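PDB 6A0W: lipase from Rhizopus chinensis, which probably hydrolyses the ester bonds of triacylglycerols, as a fungal class 3 lipase of the alpha/beta-hydrolase fold. Local coordinates for residues 213-216 with 217-221; 190-193 with 194-198; 141-144 with 145-149; 177-180 with 181-185. All coordinates share one frame; numbering follows the deposited sequence.

How the contacts relate
The four contacts illustrate local bonding in an alpha/beta-hydrolase fold: contacts 3 and 4 lie within helices, contact 2 in a turn before a strand and contact 1 at a helix end. Along the chain the order is contact 3 (helix 137-160), contact 4 (helix 173-188), contact 2 (leading into strand 197-202) and contact 1 (helix 210-218). Contact 4 touches the other three, its centre about 11 Å from that of contact 3 and about 12 Å from those of contacts 1 and 2. Contacts 1 and 2 also meet, through Ile221 and Pro194. Helix 173-188 thus lies between helices 137-160 and 210-218 and touches strand 197-202, while helix 137-160 rests on strands 78-85 and 90-97.

Contact 1 of 4, residues 213-216 with 217-221; sequences AYYV and DSTGI. With SO4 (sulfate ion), chain D.
Thr219 and Ser218 turn their hydroxyls back onto the carbonyls of Val216 and Tyr215, an instructive case of side chains bonding to the last turn of a helix. Thr219 OG1 donates to Val216 O over 2.7 Å, lying in the carbonyl plane, while Thr219 N reaches the same oxygen from above that plane at 3.2 Å. A water adds a third donor to Val216 O and donates also to Ile221 O, tying the last turn to the chain that leaves it. Ser218 OG gives a short bond of 2.6 Å to Tyr215 O, made possible by a chi1 of 73° that folds the hydroxyl over its own backbone. Thr219 OG1 in turn accepts from Ile221 N at 3.1 Å, an ST turn that carries the chain past Gly220, the first residue to leave helical geometry, with positive phi. Regular helical bonding persists just before this, with Asp217 N pointing almost straight at Ala213 O.

The apolar part is a CH-pi contact: Thr219 CG2 sits over one face of the Tyr215 ring, 4.1 Å from its centroid and displaced toward the rim. At the outer end, Tyr214 OH donates to O4 of a sulfate ion, probably from the crystallisation liquor, which Asn210 also binds.

Helix 210-218 links strands 197-202 and 223-228 in a beta-alpha-beta unit; from neighbouring helix 173-188, Gln187 bonds to Tyr215 OH and Met183 packs on Tyr215 and Thr219.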
# COMPACT_ATOMS: atom_id res chain seq x y z
N ALA A 213 12.35 8.68 2.49
CA ALA A 213 11.96 8.56 1.09
C ALA A 213 13.18 8.39 0.17
O ALA A 213 13.20 7.48 -0.66
CB ALA A 213 11.14 9.79 0.68
N TYR A 214 14.24 9.15 0.43
CA TYR A 214 15.47 8.98 -0.34
C TYR A 214 16.08 7.62 -0.11
O TYR A 214 16.57 6.97 -1.04
CB TYR A 214 16.50 10.07 -0.04
CG TYR A 214 15.95 11.47 -0.17
CD1 TYR A 214 15.01 11.79 -1.13
CD2 TYR A 214 16.44 12.49 0.63
CE1 TYR A 214 14.53 13.10 -1.27
CE2 TYR A 214 15.99 13.79 0.50
CZ TYR A 214 15.00 14.08 -0.42
OH TYR A 214 14.54 15.37 -0.52
N TYR A 215 16.02 7.16 1.14
CA TYR A 215 16.51 5.83 1.45
C TYR A 215 15.73 4.76 0.68
O TYR A 215 16.29 3.81 0.14
CB TYR A 215 16.44 5.56 2.98
CG TYR A 215 16.70 4.10 3.32
CD1 TYR A 215 17.95 3.54 3.16
CD2 TYR A 215 15.66 3.27 3.70
CE1 TYR A 215 18.17 2.18 3.35
CE2 TYR A 215 15.86 1.92 3.84
CZ TYR A 215 17.10 1.37 3.71
OH TYR A 215 17.27 0.02 3.93
N VAL A 216 14.42 4.84 0.74
CA VAL A 216 13.60 3.83 0.07
C VAL A 216 13.98 3.74 -1.42
O VAL A 216 14.20 2.66 -1.98
CB VAL A 216 12.11 4.18 0.21
CG1 VAL A 216 11.29 3.35 -0.77
CG2 VAL A 216 11.64 3.91 1.63
N ASP A 217 14.09 4.90 -2.04
CA ASP A 217 14.51 5.00 -3.46
C ASP A 217 15.91 4.43 -3.70
O ASP A 217 16.12 3.70 -4.66
CB ASP A 217 14.45 6.48 -3.90
CG ASP A 217 13.06 6.95 -4.20
OD1 ASP A 217 12.14 6.08 -4.29
OD2 ASP A 217 12.86 8.19 -4.35
N SER A 218 16.81 4.58 -2.72
CA SER A 218 18.18 4.08 -2.85
C SER A 218 18.26 2.60 -2.83
O SER A 218 19.24 2.05 -3.31
CB SER A 218 19.08 4.61 -1.73
OG SER A 218 18.82 4.01 -0.48
N THR A 219 17.26 1.93 -2.28
CA THR A 219 17.34 0.47 -2.20
C THR A 219 17.12 -0.17 -3.55
O THR A 219 17.37 -1.39 -3.73
CB THR A 219 16.29 -0.15 -1.23
OG1 THR A 219 14.95 0.06 -1.72
CG2 THR A 219 16.40 0.45 0.18
N GLY A 220 16.44 0.55 -4.45
CA GLY A 220 16.06 -0.09 -5.75
C GLY A 220 14.95 -1.12 -5.65
O GLY A 220 14.54 -1.69 -6.66
N ILE A 221 14.40 -1.36 -4.45
CA ILE A 221 13.20 -2.21 -4.35
C ILE A 221 12.01 -1.49 -5.01
O ILE A 221 11.63 -0.40 -4.57
CB ILE A 221 12.79 -2.51 -2.89
CG1 ILE A 221 13.93 -3.24 -2.16
CG2 ILE A 221 11.51 -3.38 -2.85
CD1 ILE A 221 14.35 -4.58 -2.76
S SO4 D . 16.70 17.62 1.50
O1 SO4 D . 15.70 16.92 2.33
O2 SO4 D . 16.41 19.07 1.40
O3 SO4 D . 18.02 17.42 2.16
O4 SO4 D . 16.82 17.07 0.13
O HOH W 1 12.90 1.84 -4.30

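Contact 2 of 4, residues 190-193 with 194-198; sequences KRLS and PKNLS
The carboxamide of Asn196 reaches back to the backbone of Arg191 and Ser193 at once, showing how one side chain can shape a loop. Its ND2 donates to Arg191 O over 3.0 Å in a nearly straight bond (173°), with the acceptor in the amide plane. Its OD1 accepts from Ser193 N at 2.8 Å, the N-H arriving almost along the C=O axis of the side chain. Held at both ends, the amide has its rotation fixed, and the oxygen and nitrogen are told apart by their partners. A chi1 of 64° sets the group between its own backbone N and carbonyl, turned back toward 191-193. Leu192 crosses it at about a right angle, with CD2 3.6 Å from Asn196 OD1.

Around this lies a second set of bonds centred on Ser193. Its carbonyl O accepts from Asn196 N at 2.9 Å, closing the turn through Pro194 and Lys195, and more weakly from Leu197 N. Ser193 OG takes the N-H of Lys195 at 3.2 Å, and the bent lysine chain runs past it, with CE at 3.5 Å.

Farther out, Arg191 is salt-bridged to Glu189 and bonded to Thr159 and the carbonyl of Gln155, while Leu192 and Leu197 pack on Val166 and Leu185. The turn belongs to the right-handed beta-alpha-beta crossover of the alpha/beta-hydrolase fold, where the chain leaves helix 173-188 and enters parallel strand 197-202.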
# COMPACT_ATOMS: atom_id res chain seq x y z
N LYS A 190 18.83 -11.44 3.28
CA LYS A 190 19.82 -11.12 2.26
C LYS A 190 19.52 -11.88 0.97
O LYS A 190 20.06 -11.55 -0.05
CB LYS A 190 21.24 -11.46 2.75
CG LYS A 190 21.37 -12.91 3.19
CD LYS A 190 22.64 -13.61 2.70
CE LYS A 190 22.47 -15.12 2.72
NZ LYS A 190 22.59 -15.64 4.11
N ARG A 191 18.70 -12.93 1.01
CA ARG A 191 18.30 -13.56 -0.22
C ARG A 191 17.35 -12.71 -1.10
O ARG A 191 17.07 -13.09 -2.24
CB ARG A 191 17.67 -14.89 0.09
CG ARG A 191 18.68 -15.84 0.76
CD ARG A 191 17.95 -17.08 1.26
NE ARG A 191 17.01 -16.76 2.33
CZ ARG A 191 16.25 -17.66 2.96
NH1 ARG A 191 16.27 -18.93 2.57
NH2 ARG A 191 15.40 -17.24 3.89
N LEU A 192 16.87 -11.59 -0.58
CA LEU A 192 15.94 -10.74 -1.32
C LEU A 192 16.67 -9.51 -1.78
O LEU A 192 17.48 -8.97 -1.02
CB LEU A 192 14.73 -10.35 -0.47
CG LEU A 192 13.79 -11.51 -0.20
CD1 LEU A 192 12.79 -11.11 0.88
CD2 LEU A 192 13.11 -12.06 -1.44
N SER A 193 16.27 -9.01 -2.96
CA SER A 193 16.86 -7.81 -3.59
C SER A 193 15.84 -7.26 -4.60
O SER A 193 14.79 -7.88 -4.79
CB SER A 193 18.13 -8.20 -4.36
OG SER A 193 17.80 -9.01 -5.48
N PRO A 194 16.24 -6.25 -5.41
CA PRO A 194 15.34 -5.72 -6.42
C PRO A 194 14.97 -6.72 -7.48
O PRO A 194 13.85 -6.62 -8.01
CB PRO A 194 16.12 -4.57 -7.04
CG PRO A 194 16.95 -4.08 -5.90
CD PRO A 194 17.36 -5.33 -5.18
N LYS A 195 15.71 -7.81 -7.56
CA LYS A 195 15.36 -8.86 -8.53
C LYS A 195 14.16 -9.66 -8.11
O LYS A 195 13.53 -10.26 -8.98
CB LYS A 195 16.51 -9.83 -8.77
CG LYS A 195 17.81 -9.17 -9.23
CD LYS A 195 19.03 -9.99 -8.81
CE LYS A 195 20.10 -9.12 -8.15
NZ LYS A 195 21.38 -9.40 -8.85
N ASN A 196 13.93 -9.82 -6.80
CA ASN A 196 12.92 -10.78 -6.37
C ASN A 196 12.01 -10.28 -5.26
O ASN A 196 11.22 -11.06 -4.74
CB ASN A 196 13.53 -12.15 -6.02
CG ASN A 196 14.47 -12.09 -4.83
OD1 ASN A 196 14.87 -11.00 -4.40
ND2 ASN A 196 14.95 -13.27 -4.40
N LEU A 197 12.06 -8.98 -4.99
CA LEU A 197 11.19 -8.37 -4.00
C LEU A 197 10.59 -7.10 -4.59
O LEU A 197 11.32 -6.26 -5.12
CB LEU A 197 11.98 -8.02 -2.75
CG LEU A 197 11.30 -7.21 -1.66
CD1 LEU A 197 10.15 -8.03 -1.09
CD2 LEU A 197 12.28 -6.86 -0.56
N SER A 198 9.32 -6.88 -4.28
CA SER A 198 8.56 -5.76 -4.85
C SER A 198 7.47 -5.39 -3.85
O SER A 198 6.93 -6.26 -3.18
CB SER A 198 7.89 -6.23 -6.19
OG SER A 198 8.69 -5.81 -7.25

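Contact 3 of 4, residues 141-144 with 145-149; sequences SSYN and QVVKD
Val147 lies over one face of the Tyr143 ring, the two side chains meeting obliquely one helical turn apart. The contact is a CH-pi interaction, Val147 CB standing 4.2 Å from the ring centroid and 29° off its normal. The valine covers the phenol end of the ring: CB is 3.8 Å from Tyr143 CZ, and the CG2 methyl comes to 3.4 Å from Tyr143 OH. Because CG of Tyr143 is anti to its backbone N (chi1 -177°), the ring runs along the helix toward the following turn instead of standing away from it. Val146 contributes less, its CG2 methyl approaching Tyr143 CD1 at 4.4 Å.

The backbone beneath holds this geometry: Val147 N bonds to Tyr143 O at 2.9 Å, which fixes the spacing of the two side chains. Asp149 N bonds instead to Val146 O, part of a kink at 148-149. On the outer surface Gln145 folds at chi2 (-63°), and a water bridges its NE2 to Ser141 O, accepting from the amide at 2.8 Å and donating to the carbonyl.

Helix 137-160 presents two sides here. Tyr143 OH, with Tyr150 and Asp184 as its hydrogen-bond partners, faces helix 173-188, which Val147 also touches at Asp184 and Arg188; Val146 rests on Phe83 and Ser85 of strand 78-85 and Thr90 of strand 90-97.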
# COMPACT_ATOMS: atom_id res chain seq x y z
N SER A 141 5.07 1.61 15.30
CA SER A 141 4.66 0.75 16.44
C SER A 141 3.87 -0.47 16.01
O SER A 141 4.15 -1.58 16.45
CB SER A 141 3.81 1.49 17.47
OG SER A 141 3.45 2.76 16.99
N SER A 142 2.95 -0.27 15.07
CA SER A 142 2.19 -1.40 14.56
C SER A 142 3.10 -2.40 13.87
O SER A 142 3.00 -3.62 14.09
CB SER A 142 1.06 -0.94 13.61
OG SER A 142 0.24 0.04 14.20
N TYR A 143 4.05 -1.88 13.08
CA TYR A 143 4.98 -2.75 12.40
C TYR A 143 5.74 -3.59 13.43
O TYR A 143 5.94 -4.80 13.23
CB TYR A 143 5.95 -1.97 11.48
CG TYR A 143 6.87 -2.91 10.73
CD1 TYR A 143 6.34 -3.79 9.80
CD2 TYR A 143 8.19 -3.07 11.11
CE1 TYR A 143 7.10 -4.77 9.22
CE2 TYR A 143 8.99 -4.05 10.52
CZ TYR A 143 8.43 -4.90 9.59
OH TYR A 143 9.14 -5.93 9.02
N ASN A 144 6.25 -2.93 14.46
CA ASN A 144 7.09 -3.65 15.44
C ASN A 144 6.31 -4.73 16.22
O ASN A 144 6.91 -5.72 16.64
CB ASN A 144 7.78 -2.65 16.38
CG ASN A 144 8.99 -2.00 15.73
OD1 ASN A 144 9.75 -2.66 15.09
ND2 ASN A 144 9.13 -0.69 15.85
N GLN A 145 4.98 -4.64 16.25
CA GLN A 145 4.16 -5.76 16.74
C GLN A 145 4.07 -6.91 15.75
O GLN A 145 4.27 -8.07 16.11
CB GLN A 145 2.73 -5.32 17.07
CG GLN A 145 2.62 -4.27 18.17
CD GLN A 145 3.16 -4.82 19.50
OE1 GLN A 145 2.78 -5.92 19.93
NE2 GLN A 145 4.20 -4.17 20.01
N VAL A 146 3.83 -6.61 14.48
CA VAL A 146 3.54 -7.70 13.55
C VAL A 146 4.78 -8.36 12.96
O VAL A 146 4.70 -9.53 12.48
CB VAL A 146 2.55 -7.28 12.42
CG1 VAL A 146 1.23 -6.86 13.04
CG2 VAL A 146 3.15 -6.16 11.58
N VAL A 147 5.93 -7.66 13.05
CA VAL A 147 7.17 -8.22 12.47
C VAL A 147 7.52 -9.60 13.06
O VAL A 147 7.92 -10.51 12.34
CB VAL A 147 8.37 -7.23 12.54
CG1 VAL A 147 8.80 -6.96 13.97
CG2 VAL A 147 9.54 -7.80 11.80
N LYS A 148 7.18 -9.82 14.33
CA LYS A 148 7.48 -11.09 15.00
C LYS A 148 6.65 -12.18 14.39
O LYS A 148 7.06 -13.34 14.39
CB LYS A 148 7.09 -10.99 16.48
CG LYS A 148 7.86 -9.91 17.20
CD LYS A 148 7.17 -9.48 18.49
CE LYS A 148 8.13 -8.75 19.40
NZ LYS A 148 7.41 -8.23 20.59
N ASP A 149 5.45 -11.84 13.95
CA ASP A 149 4.54 -12.85 13.41
C ASP A 149 4.94 -13.25 12.00
O ASP A 149 4.75 -14.39 11.59
CB ASP A 149 3.10 -12.30 13.40
CG ASP A 149 2.64 -11.84 14.76
OD1 ASP A 149 3.03 -12.54 15.71
OD2 ASP A 149 1.89 -10.83 14.86
O HOH W 2 5.20 -1.88 18.85

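Contact 4 of 4, residues 177-180 with 181-185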
# COMPACT_ATOMS: atom_id res chain seq x y z
N GLN A 177 2.33 -0.54 6.26
CA GLN A 177 2.97 -1.76 6.72
C GLN A 177 3.73 -2.48 5.61
O GLN A 177 4.84 -3.01 5.80
CB GLN A 177 1.93 -2.69 7.33
CG GLN A 177 1.19 -2.11 8.54
CD GLN A 177 2.17 -1.76 9.65
OE1 GLN A 177 3.02 -2.59 9.92
NE2 GLN A 177 2.21 -0.49 10.08
N ALA A 178 3.14 -2.48 4.41
CA ALA A 178 3.79 -3.11 3.26
C ALA A 178 5.18 -2.51 3.00
O ALA A 178 6.14 -3.25 2.79
CB ALA A 178 2.91 -2.98 2.01
N LEU A 179 5.26 -1.19 2.99
CA LEU A 179 6.49 -0.49 2.66
C LEU A 179 7.53 -0.76 3.78
O LEU A 179 8.67 -1.13 3.51
CB LEU A 179 6.22 1.00 2.61
CG LEU A 179 7.44 1.87 2.39
CD1 LEU A 179 8.14 1.46 1.10
CD2 LEU A 179 7.05 3.34 2.34
N LEU A 180 7.07 -0.72 5.02
CA LEU A 180 7.97 -0.98 6.17
C LEU A 180 8.45 -2.43 6.17
O LEU A 180 9.66 -2.69 6.26
CB LEU A 180 7.30 -0.60 7.48
CG LEU A 180 7.02 0.90 7.71
CD1 LEU A 180 6.17 1.15 8.96
CD2 LEU A 180 8.31 1.70 7.80
N ALA A 181 7.56 -3.33 5.79
CA ALA A 181 7.96 -4.71 5.67
C ALA A 181 8.98 -4.87 4.55
O ALA A 181 9.91 -5.68 4.65
CB ALA A 181 6.76 -5.61 5.41
N GLY A 182 8.70 -4.23 3.41
CA GLY A 182 9.60 -4.39 2.28
C GLY A 182 11.01 -3.89 2.61
O GLY A 182 11.99 -4.51 2.26
N MET A 183 11.11 -2.74 3.27
CA MET A 183 12.40 -2.22 3.72
C MET A 183 13.13 -3.12 4.76
O MET A 183 14.32 -3.47 4.57
CB MET A 183 12.22 -0.81 4.25
CG MET A 183 11.81 0.22 3.20
SD MET A 183 12.99 0.32 1.84
CE MET A 183 12.21 -0.79 0.67
N ASP A 184 12.36 -3.76 5.63
CA ASP A 184 12.91 -4.71 6.63
C ASP A 184 13.41 -5.98 5.98
O ASP A 184 14.52 -6.48 6.25
CB ASP A 184 11.82 -5.02 7.69
CG ASP A 184 12.39 -5.56 9.03
OD1 ASP A 184 13.59 -5.41 9.28
OD2 ASP A 184 11.64 -6.18 9.80
N LEU A 185 12.61 -6.55 5.09
CA LEU A 185 13.06 -7.66 4.30
C LEU A 185 14.36 -7.33 3.54
O LEU A 185 15.31 -8.14 3.49
CB LEU A 185 11.96 -8.10 3.33
CG LEU A 185 10.78 -8.75 4.05
CD1 LEU A 185 9.51 -8.78 3.19
CD2 LEU A 185 11.18 -10.16 4.50
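Two flat groups, the Asp184 carboxylate and the Gln177 amide, mark the ends of this buried stretch, and Asp184 brings its CB to 3.5 Å from Leu180 O while the Gln177 amide turns to helix 137-160. The stretch belongs to helix 173-188, the crossover helix of a beta-alpha-beta unit between strands 165-171 and 197-202 in the alpha/beta-hydrolase fold. At the Gln177 amide, NE2 is hydrogen-bonded to Phe139 O, whereas OE1 packs against Tyr143 CA. The carboxylate of Asp184 has a salt bridge from OD1 to Arg188, and this positive charge probably helps to stabilise its anionic form in a buried place. Gln177 also touches the residues of a probable nucleophile elbow, where the helix begins.

Four consecutive helical bonds carry the segment itself, a textbook case of regular i to i+4 pairing. Ala181 N meets Gln177 O at 2.7 Å, Gly182 N meets Ala178 O at 2.8 Å and Asp184 N meets Leu180 O at 3.0 Å; between the last two, Met183 N bonds to Leu179 O in a nearly straight line (170°). The Ala181 methyl lies 3.3 Å from Gln177 O.

On the side facing helix 210-218, Leu179 and Met183 align one turn apart. With chi1 at -66°, Met183 CG is anti to its own carbonyl carbon, and it comes within 4.4 Å of Leu179 CD1 and 3.4 Å of Leu179 O.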